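Local coordinates for necrotic enteritis toxin B (Clostridium perfringens, PDB 4I0N), which probably punches pores in host cell membranes as a secreted toxin of the alpha-hemolysin type, after assembling from soluble monomers, at residues 58-63 against 87-92; 116-121 against 223-228. One frame throughout, in Å; residues are numbered along the deposited sequence. Where two conformers were deposited one is given.

Contact 1 (58-63 against 87-92)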
ATOM      1  N   LEU A  58       4.107  -7.345 -12.804  1.00 12.28           N
ATOM      2  CA  LEU A  58       4.864  -6.390 -12.010  1.00 12.23           C
ATOM      3  C   LEU A  58       4.601  -6.613 -10.518  1.00 12.29           C
ATOM      4  O   LEU A  58       3.482  -6.927 -10.116  1.00 12.66           O
ATOM      5  CB  LEU A  58       4.487  -4.940 -12.399  1.00 12.58           C
ATOM      6  CG  LEU A  58       4.709  -4.540 -13.865  1.00 13.55           C
ATOM      7  CD1 LEU A  58       4.413  -3.072 -14.057  1.00 16.31           C
ATOM      8  CD2 LEU A  58       6.135  -4.837 -14.297  1.00 16.12           C
ATOM      9  N   ASN A  59       5.631  -6.451  -9.698  1.00 11.46           N
ATOM     10  CA  ASN A  59       5.477  -6.607  -8.263  1.00 11.80           C
ATOM     11  C   ASN A  59       5.956  -5.321  -7.608  1.00 10.72           C
ATOM     12  O   ASN A  59       7.091  -4.928  -7.818  1.00 10.50           O
ATOM     13  CB  ASN A  59       6.337  -7.780  -7.785  1.00 13.20           C
ATOM     14  CG  ASN A  59       6.213  -8.037  -6.277  1.00 18.04           C
ATOM     15  OD1 ASN A  59       5.147  -8.329  -5.772  1.00 25.22           O
ATOM     16  ND2 ASN A  59       7.325  -7.966  -5.577  1.00 25.29           N
ATOM     17  N   LEU A  60       5.092  -4.670  -6.839  1.00 10.15           N
ATOM     18  CA  LEU A  60       5.477  -3.465  -6.096  1.00  9.76           C
ATOM     19  C   LEU A  60       5.704  -3.829  -4.631  1.00 10.77           C
ATOM     20  O   LEU A  60       4.814  -4.420  -3.993  1.00 11.24           O
ATOM     21  CB  LEU A  60       4.377  -2.386  -6.207  1.00  9.36           C
ATOM     22  CG  LEU A  60       4.547  -1.218  -5.228  1.00 10.39           C
ATOM     23  CD1 LEU A  60       5.820  -0.414  -5.551  1.00 12.47           C
ATOM     24  CD2 LEU A  60       3.307  -0.293  -5.239  1.00 10.60           C
ATOM     25  N   GLU A  61       6.886  -3.511  -4.102  1.00 10.94           N
ATOM     26  CA  GLU A  61       7.137  -3.635  -2.671  1.00 12.01           C
ATOM     27  C   GLU A  61       7.627  -2.317  -2.169  1.00 12.31           C
ATOM     28  O   GLU A  61       8.393  -1.626  -2.851  1.00 12.36           O
ATOM     29  CB  GLU A  61       8.250  -4.645  -2.389  1.00 13.40           C
ATOM     30  CG  GLU A  61       8.006  -5.999  -2.889  1.00 16.82           C
ATOM     31  CD  GLU A  61       9.285  -6.790  -2.826  1.00 24.40           C
ATOM     32  OE1 GLU A  61       9.993  -6.853  -3.853  1.00 25.18           O
ATOM     33  OE2 GLU A  61       9.611  -7.276  -1.722  1.00 25.45           O
ATOM     34  N   GLY A  62       7.227  -1.964  -0.964  1.00 11.57           N
ATOM     35  CA  GLY A  62       7.645  -0.667  -0.489  1.00 11.60           C
ATOM     36  C   GLY A  62       7.456  -0.458   0.981  1.00 10.47           C
ATOM     37  O   GLY A  62       7.228  -1.401   1.748  1.00 10.02           O
ATOM     38  N   PHE A  63       7.585   0.797   1.367  1.00 10.00           N
ATOM     39  CA  PHE A  63       7.419   1.156   2.751  1.00  9.76           C
ATOM     40  C   PHE A  63       6.959   2.596   2.854  1.00  9.91           C
ATOM     41  O   PHE A  63       7.495   3.482   2.169  1.00 10.17           O
ATOM     42  CB  PHE A  63       8.719   0.983   3.521  1.00 10.27           C
ATOM     43  CG  PHE A  63       8.562   1.201   4.993  1.00  9.50           C
ATOM     44  CD1 PHE A  63       7.934   0.226   5.792  1.00  9.83           C
ATOM     45  CD2 PHE A  63       8.988   2.383   5.581  1.00 11.65           C
ATOM     46  CE1 PHE A  63       7.777   0.433   7.163  1.00 12.54           C
ATOM     47  CE2 PHE A  63       8.835   2.596   6.966  1.00 12.39           C
ATOM     48  CZ  PHE A  63       8.220   1.618   7.752  1.00 10.20           C
ATOM     49  N   ILE A  87      -2.426   3.630  -1.831  1.00  8.54           N
ATOM     50  CA  ILE A  87      -1.400   3.270  -2.815  1.00  9.70           C
ATOM     51  C   ILE A  87      -2.092   3.299  -4.169  1.00  9.69           C
ATOM     52  O   ILE A  87      -3.070   2.595  -4.378  1.00  9.42           O
ATOM     53  CB  ILE A  87      -0.786   1.868  -2.522  1.00 10.26           C
ATOM     54  CG1 ILE A  87       0.105   1.909  -1.266  1.00 12.35           C
ATOM     55  CG2 ILE A  87       0.055   1.345  -3.727  1.00 12.36           C
ATOM     56  CD1 ILE A  87      -0.611   1.644   0.027  1.00 18.99           C
ATOM     57  N   ASN A  88      -1.575   4.120  -5.085  1.00  9.59           N
ATOM     58  CA  ASN A  88      -2.102   4.145  -6.444  1.00 10.22           C
ATOM     59  C   ASN A  88      -0.992   3.664  -7.366  1.00 10.43           C
ATOM     60  O   ASN A  88       0.166   4.088  -7.227  1.00  9.54           O
ATOM     61  CB  ASN A  88      -2.498   5.553  -6.872  1.00 10.34           C
ATOM     62  CG  ASN A  88      -3.561   6.183  -5.993  1.00 13.82           C
ATOM     63  OD1 ASN A  88      -4.443   5.519  -5.454  1.00 13.77           O
ATOM     64  ND2 ASN A  88      -3.482   7.492  -5.857  1.00 17.67           N
ATOM     65  N   VAL A  89      -1.342   2.788  -8.299  1.00  9.13           N
ATOM     66  CA  VAL A  89      -0.401   2.392  -9.320  1.00  9.46           C
ATOM     67  C   VAL A  89      -1.061   2.742 -10.658  1.00 10.25           C
ATOM     68  O   VAL A  89      -2.124   2.215 -10.979  1.00 10.38           O
ATOM     69  CB  VAL A  89      -0.057   0.889  -9.218  1.00  9.79           C
ATOM     70  CG1 VAL A  89       0.900   0.503 -10.310  1.00 10.48           C
ATOM     71  CG2 VAL A  89       0.580   0.557  -7.845  1.00  8.80           C
ATOM     72  N   LYS A  90      -0.442   3.645 -11.418  1.00 10.31           N
ATOM     73  CA  LYS A  90      -1.023   4.139 -12.658  1.00 11.08           C
ATOM     74  C   LYS A  90      -0.166   3.696 -13.819  1.00 11.30           C
ATOM     75  O   LYS A  90       1.046   3.689 -13.716  1.00 10.51           O
ATOM     76  CB  LYS A  90      -1.132   5.667 -12.664  1.00 12.11           C
ATOM     77  CG  LYS A  90      -2.137   6.204 -11.644  1.00 13.89           C
ATOM     78  CD  LYS A  90      -2.099   7.726 -11.638  1.00 18.26           C
ATOM     79  CE  LYS A  90      -3.075   8.301 -10.626  1.00 20.16           C
ATOM     80  NZ  LYS A  90      -2.915   9.794 -10.541  1.00 20.77           N
ATOM     81  N   SER A  91      -0.809   3.274 -14.901  1.00 12.46           N
ATOM     82  CA  SER A  91      -0.109   2.973 -16.141  1.00 12.16           C
ATOM     83  C   SER A  91      -0.428   4.079 -17.161  1.00 14.00           C
ATOM     84  O   SER A  91      -1.579   4.536 -17.286  1.00 13.94           O
ATOM     85  CB  SER A  91      -0.533   1.615 -16.681  1.00 13.51           C
ATOM     86  OG  SER A  91       0.151   1.319 -17.877  1.00 13.24           O
ATOM     87  N   ALA A  92       0.607   4.542 -17.852  1.00 13.77           N
ATOM     88  CA  ALA A  92       0.452   5.524 -18.916  1.00 15.49           C
ATOM     89  C   ALA A  92       1.351   5.215 -20.097  1.00 16.14           C
ATOM     90  O   ALA A  92       2.479   4.761 -19.941  1.00 15.05           O
ATOM     91  CB  ALA A  92       0.757   6.932 -18.386  1.00 15.13           C
TER

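Contact 2 (116-121 against 223-228)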
ATOM      1  N   ASN A 116      -1.753 -13.328  -1.830  1.00 16.28           N
ATOM      2  CA  ASN A 116      -2.358 -13.918  -3.038  0.50 16.03           C
ATOM      3  C   ASN A 116      -1.359 -13.926  -4.164  1.00 16.03           C
ATOM      4  O   ASN A 116      -0.223 -13.463  -4.016  1.00 14.87           O
ATOM      5  CB  ASN A 116      -3.655 -13.218  -3.472  0.50 16.14           C
ATOM      6  CG  ASN A 116      -4.562 -14.108  -4.360  0.50 16.43           C
ATOM      7  OD1 ASN A 116      -4.310 -15.310  -4.574  0.50 17.11           O
ATOM      8  ND2 ASN A 116      -5.623 -13.509  -4.874  0.50 17.30           N
ATOM      9  N   SER A 117      -1.754 -14.562  -5.262  1.00 15.77           N
ATOM     10  CA  SER A 117      -0.866 -14.705  -6.397  0.50 15.92           C
ATOM     11  C   SER A 117      -1.581 -14.346  -7.680  1.00 15.81           C
ATOM     12  O   SER A 117      -2.807 -14.517  -7.795  1.00 15.56           O
ATOM     13  CB  SER A 117      -0.326 -16.129  -6.496  0.50 16.84           C
ATOM     14  OG  SER A 117       0.608 -16.212  -7.556  0.50 17.96           O
ATOM     15  N   ILE A 118      -0.812 -13.813  -8.627  1.00 14.48           N
ATOM     16  CA  ILE A 118      -1.305 -13.535  -9.974  1.00 14.35           C
ATOM     17  C   ILE A 118      -0.435 -14.369 -10.903  1.00 14.74           C
ATOM     18  O   ILE A 118       0.777 -14.336 -10.803  1.00 15.16           O
ATOM     19  CB  ILE A 118      -1.266 -11.998 -10.311  1.00 14.42           C
ATOM     20  CG1 ILE A 118      -1.768 -11.715 -11.732  1.00 15.26           C
ATOM     21  CG2 ILE A 118       0.119 -11.381 -10.042  1.00 13.81           C
ATOM     22  CD1 ILE A 118      -2.264 -10.272 -11.884  1.00 15.86           C
ATOM     23  N   GLY A 119      -1.062 -15.113 -11.799  1.00 15.19           N
ATOM     24  CA  GLY A 119      -0.330 -16.074 -12.620  1.00 16.26           C
ATOM     25  C   GLY A 119      -0.514 -15.797 -14.100  1.00 16.74           C
ATOM     26  O   GLY A 119      -1.544 -15.245 -14.522  1.00 16.22           O
ATOM     27  N   TYR A 120       0.502 -16.176 -14.879  1.00 17.21           N
ATOM     28  CA  TYR A 120       0.454 -16.065 -16.331  1.00 17.24           C
ATOM     29  C   TYR A 120       0.511 -17.461 -16.927  1.00 18.25           C
ATOM     30  O   TYR A 120       1.379 -18.254 -16.575  1.00 19.01           O
ATOM     31  CB  TYR A 120       1.616 -15.209 -16.860  1.00 17.19           C
ATOM     32  CG  TYR A 120       1.637 -15.133 -18.370  1.00 16.67           C
ATOM     33  CD1 TYR A 120       0.943 -14.127 -19.038  1.00 18.21           C
ATOM     34  CD2 TYR A 120       2.334 -16.070 -19.132  1.00 16.40           C
ATOM     35  CE1 TYR A 120       0.937 -14.057 -20.426  1.00 17.22           C
ATOM     36  CE2 TYR A 120       2.328 -16.014 -20.527  1.00 16.80           C
ATOM     37  CZ  TYR A 120       1.629 -14.998 -21.163  1.00 17.39           C
ATOM     38  OH  TYR A 120       1.615 -14.909 -22.533  1.00 18.70           O
ATOM     39  N   SER A 121      -0.413 -17.751 -17.832  1.00 18.33           N
ATOM     40  CA  SER A 121      -0.385 -19.002 -18.583  1.00 19.51           C
ATOM     41  C   SER A 121       0.039 -18.748 -20.016  1.00 19.85           C
ATOM     42  O   SER A 121      -0.415 -17.787 -20.640  1.00 19.32           O
ATOM     43  CB  SER A 121      -1.760 -19.647 -18.594  1.00 19.71           C
ATOM     44  OG  SER A 121      -2.132 -20.012 -17.282  1.00 22.84           O
ATOM     45  N   ASN A 223       2.655  -4.480  -0.573  1.00  8.94           N
ATOM     46  CA  ASN A 223       3.104  -5.448  -1.581  1.00  9.59           C
ATOM     47  C   ASN A 223       1.868  -5.719  -2.420  1.00  9.65           C
ATOM     48  O   ASN A 223       0.906  -6.324  -1.941  1.00 10.14           O
ATOM     49  CB  ASN A 223       3.644  -6.738  -0.928  1.00  9.36           C
ATOM     50  CG  ASN A 223       4.362  -7.690  -1.922  1.00 10.34           C
ATOM     51  OD1 ASN A 223       4.607  -8.853  -1.579  1.00 11.03           O
ATOM     52  ND2 ASN A 223       4.708  -7.210  -3.127  1.00 10.82           N
ATOM     53  N   MET A 224       1.879  -5.210  -3.647  1.00  9.26           N
ATOM     54  CA  MET A 224       0.784  -5.389  -4.577  1.00  9.28           C
ATOM     55  C   MET A 224       1.382  -5.861  -5.883  1.00  9.88           C
ATOM     56  O   MET A 224       2.578  -5.708  -6.112  1.00 10.33           O
ATOM     57  CB  MET A 224      -0.007  -4.092  -4.813  1.00 10.38           C
ATOM     58  CG  MET A 224      -0.852  -3.637  -3.653  1.00 10.88           C
ATOM     59  SD  MET A 224       0.107  -2.725  -2.406  1.00 13.99           S
ATOM     60  CE  MET A 224      -1.190  -2.422  -1.190  1.00 13.62           C
ATOM     61  N   ALA A 225       0.562  -6.425  -6.749  1.00 10.04           N
ATOM     62  CA  ALA A 225       1.084  -6.897  -8.027  1.00 10.16           C
ATOM     63  C   ALA A 225       0.066  -6.709  -9.132  1.00 11.79           C
ATOM     64  O   ALA A 225      -1.145  -6.662  -8.879  1.00 11.72           O
ATOM     65  CB  ALA A 225       1.519  -8.364  -7.928  1.00 10.64           C
ATOM     66  N   LEU A 226       0.554  -6.609 -10.366  1.00 11.08           N
ATOM     67  CA  LEU A 226      -0.366  -6.501 -11.472  1.00 12.73           C
ATOM     68  C   LEU A 226       0.177  -7.135 -12.732  1.00 12.90           C
ATOM     69  O   LEU A 226       1.357  -7.524 -12.782  1.00 13.50           O
ATOM     70  CB  LEU A 226      -0.749  -5.037 -11.694  1.00 13.31           C
ATOM     71  CG  LEU A 226       0.334  -4.026 -12.012  1.00 14.76           C
ATOM     72  CD1 LEU A 226       0.898  -4.264 -13.415  1.00 18.91           C
ATOM     73  CD2 LEU A 226      -0.294  -2.629 -11.920  1.00 15.57           C
ATOM     74  N   ALA A 227      -0.691  -7.271 -13.738  1.00 12.82           N
ATOM     75  CA  ALA A 227      -0.267  -7.732 -15.046  1.00 13.08           C
ATOM     76  C   ALA A 227      -0.565  -6.601 -16.019  1.00 13.62           C
ATOM     77  O   ALA A 227      -1.701  -6.089 -16.043  1.00 13.13           O
ATOM     78  CB  ALA A 227      -1.040  -9.003 -15.465  1.00 13.47           C
ATOM     79  N   LEU A 228       0.442  -6.219 -16.804  1.00 13.56           N
ATOM     80  CA  LEU A 228       0.276  -5.255 -17.892  1.00 14.10           C
ATOM     81  C   LEU A 228       0.283  -5.980 -19.196  1.00 15.01           C
ATOM     82  O   LEU A 228       1.116  -6.885 -19.412  1.00 15.51           O
ATOM     83  CB  LEU A 228       1.446  -4.266 -17.960  1.00 14.92           C
ATOM     84  CG  LEU A 228       1.583  -3.117 -16.991  1.00 16.61           C
ATOM     85  CD1 LEU A 228       2.874  -2.349 -17.314  1.00 16.15           C
ATOM     86  CD2 LEU A 228       0.380  -2.193 -17.135  1.00 16.06           C
TER

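Contact 1 (58-63 against 87-92)
L60 meets I87 and V89 through a single methyl. CD2 of L60 nestles against two gamma methyls of the facing strand, 3.9 Å from CG2 of I87 and equally 3.9 Å from CG2 of V89. CG2 of I87 and CG2 of V89 lie 4.2 Å apart, so the three methyls form a nearly equilateral triangle. The L60 side chain lies at a slant to that of I87, whereas with V89 the two side chains point at each other's strand and pass flank to flank. In L60, CG stands anti to the backbone N (chi1 168°), and the leucine fork turns CD2 toward the opposite strand while CD1 stays back from both partners. V89 presents CG2, the branch anti to its carbonyl carbon; CG1 leans toward the K90 end and does not reach L60. These three buried residues join the two sheets of the beta sandwich in the alpha-hemolysin fold: 58-63 belongs to the six-stranded sheet and 87-92 to the sheet facing it. The segments run in roughly opposite senses, and the L60 and V89 CA atoms are 8.9 Å apart, a spacing bridged by side chains without hydrogen bonds. V241 also touches L60, and W168 and I239 flank V89. N88 points away from L60 and bonds through its amide to S167 and E242; E242 also salt-bridges K90.

Contact 2 (116-121 against 223-228)
With CG1 anti to the backbone N (chi1 179°) and the chain continuing nearly straight to CD1 (chi2 157°), I118 extends its delta methyl toward 223-228, while CG2 is placed between the backbone N and the carbonyl carbon. CG2 of I118 touches CB of A225 at 3.9 Å, and CD1 of I118 reaches CB of A227 at 4.0 Å. CD1 also lies over the backbone between these alanines, 3.9 Å from N of A227 and 4.1 Å from C of L226, whose own side chain points away. The small alanine methyls let the strands stack closely, their axes 7.7 Å apart at the nearest and running in nearly the same direction at 18°. Strand 113-120 lies in a three-stranded sheet consistent with the folded prestem of a leukocidin-type monomer, packed on the outer face of the sandwich. Y120 bonds to D48 through its hydroxyl, and N223 bonds through OD1 to the backbone N of S148. Between 116-121 and 223-228, methyls meet methyls and one peptide group without a hydrogen bond; this would be consistent with prestem release during pore formation, though the polar ties to D48 and S148 would also have to give way.

Overall arrangement
From the N terminus, strand 53-65 comes first, and contact 1 closes a loop of 23 mostly strand residues when 87-92 packs against 58-63. The chain then passes through strand 99-104 to 116-121, and contact 2 closes a far longer loop, of 101 residues, on strand 219-231. The two closures follow in series, neither nested nor crossed. They meet in the six-stranded sheet, where 58-63 and 223-228 are antiparallel neighbours: L58 N lies 2.8 Å from L226 O, a probable hydrogen bond. That sheet is thus the middle layer, contact 1 tying one face to the opposing sandwich sheet and contact 2 the other to the presumed prestem.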